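Local coordinates for protein ribonuclease VapC5 (Mycobacterium tuberculosis, PDB 3DBO) that is the probable toxin of the VapB5-VapC5 toxin-antitoxin system, a PIN-family ribonuclease with magnesium as cofactor and limited RNase activity, observed for its complex with the antitoxin, at residues 113-118 with 133-138; 94-99 with 121-126. All coordinates share one frame; numbering follows the deposited sequence.

Helix 113-124 takes part in both interactions. In interaction 1 its first turns meet the loop 133-138 beside the predicted magnesium site; Asp115 is one of the predicted ligands, and the side chain of Phe136 comes within about 3 Å of that of the other, Asp26. Interaction 2 uses the far end of the same helix, packed on helix 91-107 away from that site, with the two contact centres 13 Å apart. They are joined by packing around Trp97: Trp117 of interaction 1 stacks on Trp97 of interaction 2, with CD2 of Trp117 3.3 Å from CD1 of Trp97, and CD2 of Leu116 lies 3.6 Å from NE1 of Trp97.

Interaction 1 (113-118 with 133-138); sequences INDLWI and DDDFAA
Asp115 holds CG beside its own backbone nitrogen (chi1 -80°), whereas Asp135 swings CG to the side away from its nitrogen (chi1 -166°), and these settings bring the two carboxylates together where the helix meets the loop, their planes turned 48° from each other. OD2 of Asp115 and OD2 of Asp135 are modelled only 2.4 Å apart, a separation too short to be taken at face value. Arg112, just before the helical segment, is the main polar partner of both: its guanidinium makes a salt bridge to OD1 of Asp115, and its backbone N-H bonds OD2 of Asp135. Phe136 meets Asp115 from another side. Its ring leans obliquely over the carboxylate, with CZ 3.5 Å from CG of Asp115 and CE1 3.2 Å from the backbone O of Asp115. One turn on, Ile118 adds a looser apolar touch, its CG2 4.2 Å from CZ of Phe136. The contact lies at the predicted magnesium site of the PIN domain, to which Asp115 and Asp26 are assigned. Phe136 also packs on Asp26 and on Ile147 of strand 147-149, while Ile118 touches Val53 and Thr54 of helix 52-64.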
ATOM      1  N   ILE B 113      -1.518  10.735  -5.425  0.50 13.39           N
ATOM      2  CA  ILE B 113      -1.417  11.385  -4.110  0.50 12.29           C
ATOM      3  C   ILE B 113      -1.550  10.388  -2.943  0.50 11.53           C
ATOM      4  O   ILE B 113      -0.847  10.513  -1.939  0.50 10.85           O
ATOM      5  CB  ILE B 113      -2.355  12.620  -3.956  0.50 12.85           C
ATOM      6  CG1 ILE B 113      -1.931  13.461  -2.746  0.50 12.74           C
ATOM      7  CG2 ILE B 113      -3.804  12.197  -3.817  0.50 12.49           C
ATOM      8  CD1 ILE B 113      -2.522  14.871  -2.718  0.50 13.96           C
ATOM      9  N   ASN B 114      -2.420   9.389  -3.086  1.00 10.73           N
ATOM     10  CA  ASN B 114      -2.602   8.411  -2.029  1.00 10.07           C
ATOM     11  C   ASN B 114      -1.362   7.523  -1.892  1.00  8.99           C
ATOM     12  O   ASN B 114      -1.001   7.161  -0.788  1.00  8.44           O
ATOM     13  CB  ASN B 114      -3.857   7.579  -2.237  1.00 10.47           C
ATOM     14  CG  ASN B 114      -5.083   8.190  -1.569  1.00 11.29           C
ATOM     15  OD1 ASN B 114      -5.027   9.296  -1.013  1.00 12.83           O
ATOM     16  ND2 ASN B 114      -6.200   7.457  -1.612  1.00 14.63           N
ATOM     17  N   ASP B 115      -0.696   7.226  -3.010  1.00  9.47           N
ATOM     18  CA  ASP B 115       0.610   6.542  -2.933  1.00  9.49           C
ATOM     19  C   ASP B 115       1.675   7.390  -2.252  1.00  9.57           C
ATOM     20  O   ASP B 115       2.496   6.863  -1.500  1.00  8.46           O
ATOM     21  CB  ASP B 115       1.101   6.061  -4.312  1.00 10.24           C
ATOM     22  CG  ASP B 115       0.438   4.742  -4.733  1.00 12.54           C
ATOM     23  OD1 ASP B 115      -0.220   4.087  -3.879  1.00 16.42           O
ATOM     24  OD2 ASP B 115       0.570   4.358  -5.910  1.00 14.51           O
ATOM     25  N   LEU B 116       1.626   8.706  -2.451  1.00 10.27           N
ATOM     26  CA  LEU B 116       2.590   9.585  -1.754  1.00  9.09           C
ATOM     27  C   LEU B 116       2.385   9.571  -0.240  1.00  8.17           C
ATOM     28  O   LEU B 116       3.362   9.554   0.521  1.00  8.73           O
ATOM     29  CB  LEU B 116       2.544  11.020  -2.300  1.00  8.69           C
ATOM     30  CG  LEU B 116       3.698  11.934  -1.843  1.00  7.90           C
ATOM     31  CD1 LEU B 116       5.107  11.374  -2.240  1.00  7.59           C
ATOM     32  CD2 LEU B 116       3.451  13.335  -2.449  1.00 10.94           C
ATOM     33  N   TRP B 117       1.123   9.564   0.203  1.00  8.08           N
ATOM     34  CA  TRP B 117       0.805   9.367   1.627  1.00  8.02           C
ATOM     35  C   TRP B 117       1.360   8.042   2.172  1.00  8.54           C
ATOM     36  O   TRP B 117       1.934   7.999   3.244  1.00  7.55           O
ATOM     37  CB  TRP B 117      -0.718   9.486   1.885  1.00  7.07           C
ATOM     38  CG  TRP B 117      -1.230  10.923   1.828  1.00  8.76           C
ATOM     39  CD1 TRP B 117      -2.103  11.468   0.929  1.00  9.77           C
ATOM     40  CD2 TRP B 117      -0.901  11.960   2.752  1.00  8.47           C
ATOM     41  NE1 TRP B 117      -2.341  12.815   1.245  1.00  8.88           N
ATOM     42  CE2 TRP B 117      -1.598  13.130   2.353  1.00  7.94           C
ATOM     43  CE3 TRP B 117      -0.060  12.018   3.875  1.00  9.22           C
ATOM     44  CZ2 TRP B 117      -1.482  14.355   3.047  1.00  9.94           C
ATOM     45  CZ3 TRP B 117       0.059  13.250   4.569  1.00 11.85           C
ATOM     46  CH2 TRP B 117      -0.667  14.384   4.153  1.00  9.04           C
ATOM     47  N   ILE B 118       1.197   6.962   1.420  1.00  8.76           N
ATOM     48  CA  ILE B 118       1.781   5.681   1.814  1.00  8.24           C
ATOM     49  C   ILE B 118       3.302   5.775   1.972  1.00  8.05           C
ATOM     50  O   ILE B 118       3.840   5.384   3.016  1.00  7.99           O
ATOM     51  CB  ILE B 118       1.385   4.560   0.842  1.00  8.07           C
ATOM     52  CG1 ILE B 118      -0.127   4.290   0.967  1.00  6.58           C
ATOM     53  CG2 ILE B 118       2.149   3.256   1.181  1.00  8.95           C
ATOM     54  CD1 ILE B 118      -0.676   3.423  -0.203  1.00 11.06           C
ATOM     55  N   ASP B 133       3.107  -2.834  -7.818  1.00 23.88           N
ATOM     56  CA  ASP B 133       2.876  -1.982  -8.990  1.00 26.15           C
ATOM     57  C   ASP B 133       4.027  -0.982  -9.193  1.00 26.55           C
ATOM     58  O   ASP B 133       4.997  -1.028  -8.450  1.00 26.63           O
ATOM     59  CB  ASP B 133       1.518  -1.271  -8.903  1.00 26.45           C
ATOM     60  CG  ASP B 133       0.333  -2.219  -9.116  1.00 28.88           C
ATOM     61  OD1 ASP B 133       0.536  -3.454  -9.194  1.00 30.32           O
ATOM     62  OD2 ASP B 133      -0.820  -1.726  -9.198  1.00 31.56           O
ATOM     63  N   ASP B 134       3.912  -0.085 -10.173  1.00 27.43           N
ATOM     64  CA  ASP B 134       5.061   0.735 -10.605  1.00 28.70           C
ATOM     65  C   ASP B 134       5.059   2.218 -10.222  1.00 28.71           C
ATOM     66  O   ASP B 134       5.814   3.005 -10.798  1.00 28.39           O
ATOM     67  CB  ASP B 134       5.307   0.580 -12.124  1.00 29.54           C
ATOM     68  CG  ASP B 134       4.203   1.198 -12.994  1.00 32.21           C
ATOM     69  OD1 ASP B 134       3.183   1.723 -12.466  1.00 35.24           O
ATOM     70  OD2 ASP B 134       4.364   1.151 -14.241  1.00 35.85           O
ATOM     71  N   ASP B 135       4.236   2.601  -9.248  1.00 28.81           N
ATOM     72  CA  ASP B 135       4.002   4.017  -8.966  1.00 29.07           C
ATOM     73  C   ASP B 135       5.082   4.698  -8.133  1.00 29.03           C
ATOM     74  O   ASP B 135       5.266   5.913  -8.212  1.00 30.38           O
ATOM     75  CB  ASP B 135       2.646   4.224  -8.283  1.00 29.03           C
ATOM     76  CG  ASP B 135       2.200   5.696  -8.283  1.00 29.75           C
ATOM     77  OD1 ASP B 135       2.610   6.474  -9.178  1.00 32.04           O
ATOM     78  OD2 ASP B 135       1.416   6.078  -7.391  1.00 25.72           O
ATOM     79  N   PHE B 136       5.768   3.932  -7.309  1.00 27.96           N
ATOM     80  CA  PHE B 136       6.650   4.534  -6.314  1.00 27.37           C
ATOM     81  C   PHE B 136       8.023   4.803  -6.900  1.00 27.23           C
ATOM     82  O   PHE B 136       8.864   5.447  -6.277  1.00 27.73           O
ATOM     83  CB  PHE B 136       6.738   3.617  -5.111  1.00 26.27           C
ATOM     84  CG  PHE B 136       5.465   3.522  -4.330  1.00 25.42           C
ATOM     85  CD1 PHE B 136       5.213   4.409  -3.289  1.00 23.44           C
ATOM     86  CD2 PHE B 136       4.507   2.560  -4.635  1.00 21.62           C
ATOM     87  CE1 PHE B 136       4.043   4.321  -2.559  1.00 22.88           C
ATOM     88  CE2 PHE B 136       3.320   2.484  -3.915  1.00 23.61           C
ATOM     89  CZ  PHE B 136       3.093   3.358  -2.861  1.00 21.59           C
ATOM     90  N   ALA B 137       8.226   4.314  -8.124  1.00 27.72           N
ATOM     91  CA  ALA B 137       9.478   4.452  -8.875  1.00 27.05           C
ATOM     92  C   ALA B 137      10.005   5.862  -8.937  1.00 25.87           C
ATOM     93  O   ALA B 137      11.212   6.080  -8.828  1.00 25.89           O
ATOM     94  CB  ALA B 137       9.301   3.908 -10.288  1.00 28.26           C
ATOM     95  N   ALA B 138       9.108   6.834  -9.087  1.00 24.00           N
ATOM     96  CA  ALA B 138       9.508   8.228  -9.187  1.00 21.30           C
ATOM     97  C   ALA B 138      10.264   8.765  -7.963  1.00 19.58           C
ATOM     98  O   ALA B 138      10.915   9.792  -8.044  1.00 19.95           O
ATOM     99  CB  ALA B 138       8.291   9.092  -9.443  1.00 22.67           C
TER

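Interaction 2 (94-99 with 121-126)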
ATOM      1  N   ALA B  94       3.165  13.521   7.913  1.00  8.79           N
ATOM      2  CA  ALA B  94       2.780  14.767   7.274  1.00  8.38           C
ATOM      3  C   ALA B  94       4.006  15.570   6.862  1.00  8.40           C
ATOM      4  O   ALA B  94       4.044  16.108   5.774  1.00  7.59           O
ATOM      5  CB  ALA B  94       1.899  15.598   8.235  1.00  8.09           C
ATOM      6  N   ARG B  95       4.989  15.682   7.753  1.00  8.39           N
ATOM      7  CA  ARG B  95       6.210  16.424   7.422  1.00  9.72           C
ATOM      8  C   ARG B  95       6.966  15.778   6.269  1.00  9.70           C
ATOM      9  O   ARG B  95       7.471  16.469   5.376  1.00  9.23           O
ATOM     10  CB  ARG B  95       7.080  16.558   8.664  1.00 10.24           C
ATOM     11  CG  ARG B  95       6.390  17.428   9.741  1.00 11.65           C
ATOM     12  CD  ARG B  95       7.301  17.592  10.977  1.00 17.35           C
ATOM     13  NE  ARG B  95       6.579  18.278  12.046  1.00 21.82           N
ATOM     14  CZ  ARG B  95       6.139  17.694  13.161  1.00 25.28           C
ATOM     15  NH1 ARG B  95       6.367  16.398  13.397  1.00 24.73           N
ATOM     16  NH2 ARG B  95       5.484  18.423  14.060  1.00 27.94           N
ATOM     17  N   MET B  96       7.022  14.450   6.289  1.00  9.34           N
ATOM     18  CA  MET B  96       7.653  13.693   5.212  1.00  9.91           C
ATOM     19  C   MET B  96       6.936  13.911   3.879  1.00  9.02           C
ATOM     20  O   MET B  96       7.599  14.081   2.847  1.00  9.25           O
ATOM     21  CB  MET B  96       7.701  12.189   5.567  1.00 10.39           C
ATOM     22  CG  MET B  96       8.481  11.328   4.518  1.00 12.18           C
ATOM     23  SD  MET B  96      10.211  11.835   4.288  1.00 15.63           S
ATOM     24  CE  MET B  96      10.924  11.150   5.781  1.00 14.69           C
ATOM     25  N   TRP B  97       5.591  13.886   3.892  1.00  8.39           N
ATOM     26  CA  TRP B  97       4.811  14.076   2.673  1.00  7.67           C
ATOM     27  C   TRP B  97       5.209  15.394   2.004  1.00  7.82           C
ATOM     28  O   TRP B  97       5.401  15.422   0.796  1.00  7.71           O
ATOM     29  CB  TRP B  97       3.313  14.095   2.980  1.00  8.83           C
ATOM     30  CG  TRP B  97       2.378  14.095   1.788  1.00  8.80           C
ATOM     31  CD1 TRP B  97       1.802  13.009   1.200  1.00 10.46           C
ATOM     32  CD2 TRP B  97       1.901  15.241   1.080  1.00  8.96           C
ATOM     33  NE1 TRP B  97       0.981  13.410   0.168  1.00  8.33           N
ATOM     34  CE2 TRP B  97       1.035  14.778   0.070  1.00 11.42           C
ATOM     35  CE3 TRP B  97       2.125  16.625   1.208  1.00  7.81           C
ATOM     36  CZ2 TRP B  97       0.373  15.649  -0.812  1.00 10.61           C
ATOM     37  CZ3 TRP B  97       1.469  17.489   0.315  1.00 10.33           C
ATOM     38  CH2 TRP B  97       0.607  16.997  -0.667  1.00 11.32           C
ATOM     39  N   ALA B  98       5.352  16.456   2.791  1.00  7.48           N
ATOM     40  CA  ALA B  98       5.730  17.758   2.236  1.00  8.31           C
ATOM     41  C   ALA B  98       7.109  17.712   1.546  1.00  8.35           C
ATOM     42  O   ALA B  98       7.262  18.250   0.452  1.00  9.77           O
ATOM     43  CB  ALA B  98       5.708  18.850   3.350  1.00  7.26           C
ATOM     44  N   ARG B  99       8.100  17.116   2.203  1.00  9.69           N
ATOM     45  CA  ARG B  99       9.452  16.982   1.643  1.00 10.89           C
ATOM     46  C   ARG B  99       9.412  16.200   0.327  1.00 11.37           C
ATOM     47  O   ARG B  99       9.972  16.641  -0.684  1.00 11.46           O
ATOM     48  CB  ARG B  99      10.390  16.269   2.638  1.00 12.04           C
ATOM     49  CG  ARG B  99      11.844  16.200   2.168  1.00 16.74           C
ATOM     50  CD  ARG B  99      12.832  15.810   3.280  1.00 21.33           C
ATOM     51  NE  ARG B  99      14.205  16.000   2.802  1.00 27.02           N
ATOM     52  CZ  ARG B  99      15.269  16.228   3.573  1.00 30.82           C
ATOM     53  NH1 ARG B  99      15.145  16.312   4.893  1.00 32.15           N
ATOM     54  NH2 ARG B  99      16.470  16.392   3.009  1.00 32.77           N
ATOM     55  N   VAL B 121       4.284   7.835   5.045  1.00  9.03           N
ATOM     56  CA  VAL B 121       4.161   7.058   6.267  1.00  9.40           C
ATOM     57  C   VAL B 121       5.361   6.102   6.441  1.00  9.24           C
ATOM     58  O   VAL B 121       6.022   6.087   7.502  1.00  9.44           O
ATOM     59  CB  VAL B 121       2.807   6.271   6.286  1.00  9.22           C
ATOM     60  CG1 VAL B 121       2.785   5.180   7.394  1.00 10.03           C
ATOM     61  CG2 VAL B 121       1.617   7.263   6.455  1.00  7.93           C
ATOM     62  N   ALA B 122       5.637   5.316   5.404  1.00  9.99           N
ATOM     63  CA  ALA B 122       6.758   4.380   5.460  1.00 11.03           C
ATOM     64  C   ALA B 122       8.093   5.094   5.699  1.00 10.90           C
ATOM     65  O   ALA B 122       8.833   4.722   6.635  1.00 12.02           O
ATOM     66  CB  ALA B 122       6.804   3.516   4.171  1.00 11.32           C
ATOM     67  N   ALA B 123       8.409   6.094   4.868  1.00 10.62           N
ATOM     68  CA  ALA B 123       9.670   6.853   5.003  1.00 11.52           C
ATOM     69  C   ALA B 123       9.847   7.487   6.370  1.00 12.83           C
ATOM     70  O   ALA B 123      10.958   7.515   6.907  1.00 12.29           O
ATOM     71  CB  ALA B 123       9.802   7.901   3.915  1.00 11.67           C
ATOM     72  N   SER B 124       8.750   7.996   6.941  1.00 12.35           N
ATOM     73  CA  SER B 124       8.816   8.686   8.230  1.00 13.39           C
ATOM     74  C   SER B 124       9.128   7.708   9.373  1.00 14.53           C
ATOM     75  O   SER B 124       9.559   8.123  10.447  1.00 15.39           O
ATOM     76  CB  SER B 124       7.499   9.443   8.503  1.00 12.31           C
ATOM     77  OG  SER B 124       6.459   8.541   8.835  1.00 11.96           O
ATOM     78  N   ARG B 125       8.904   6.415   9.123  1.00 15.60           N
ATOM     79  CA  ARG B 125       9.212   5.345  10.067  1.00 16.46           C
ATOM     80  C   ARG B 125      10.482   4.578   9.697  1.00 17.19           C
ATOM     81  O   ARG B 125      10.804   3.571  10.329  1.00 17.62           O
ATOM     82  CB  ARG B 125       8.027   4.403  10.183  1.00 16.49           C
ATOM     83  CG  ARG B 125       6.836   5.093  10.821  1.00 19.00           C
ATOM     84  CD  ARG B 125       5.684   4.184  11.051  1.00 24.50           C
ATOM     85  NE  ARG B 125       4.624   4.920  11.744  1.00 25.90           N
ATOM     86  CZ  ARG B 125       4.308   4.773  13.025  1.00 26.40           C
ATOM     87  NH1 ARG B 125       4.953   3.892  13.787  1.00 27.00           N
ATOM     88  NH2 ARG B 125       3.326   5.501  13.536  1.00 26.38           N
ATOM     89  N   ALA B 126      11.188   5.068   8.677  1.00 17.33           N
ATOM     90  CA  ALA B 126      12.394   4.444   8.142  1.00 17.56           C
ATOM     91  C   ALA B 126      12.119   2.974   7.788  1.00 17.63           C
ATOM     92  O   ALA B 126      12.885   2.057   8.148  1.00 18.13           O
ATOM     93  CB  ALA B 126      13.562   4.595   9.115  1.00 18.67           C
TER
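At the Schellman-capped C-terminal end of helix 113-124, Met96 of helix 91-107 lies across Ala123 and Ser124 and carries the whole contact from its side. The methionine CG points away from its backbone nitrogen (chi1 -175°), and the chain then bends at both following torsions, so that it curls along the helix end instead of extending past it. CG of Met96 is 3.7 Å from CB of Ala123, SD follows at 4.0 Å from the same CB, and the terminal CE comes 3.8 Å from the backbone O of Ala123. Nearer the root of the side chain, CB of Met96 and CB of Ser124 touch at 4.0 Å, where the backbones come closest. In the helix end itself, Ala126, with positive phi, is the C-prime residue of the Schellman motif: its N-H bonds back to Ala123 O, and Leu127 N reaches Ala122 O. The chain is thereby turned out of the helix towards strand 129-131 of the parallel PIN-domain sheet. Ser124 sets OG between its backbone nitrogen and carbonyl carbon (chi1 73°), folded back on its own helix, where it donates to Val121 O over 2.8 Å, leaving its CB to face the methionine. Ser144, which together with Leu127 and Glu146 binds a sodium ion, touches both Met96 and Ala123, while Ser124 also packs on Asp92 and Ala93 of helix 91-107.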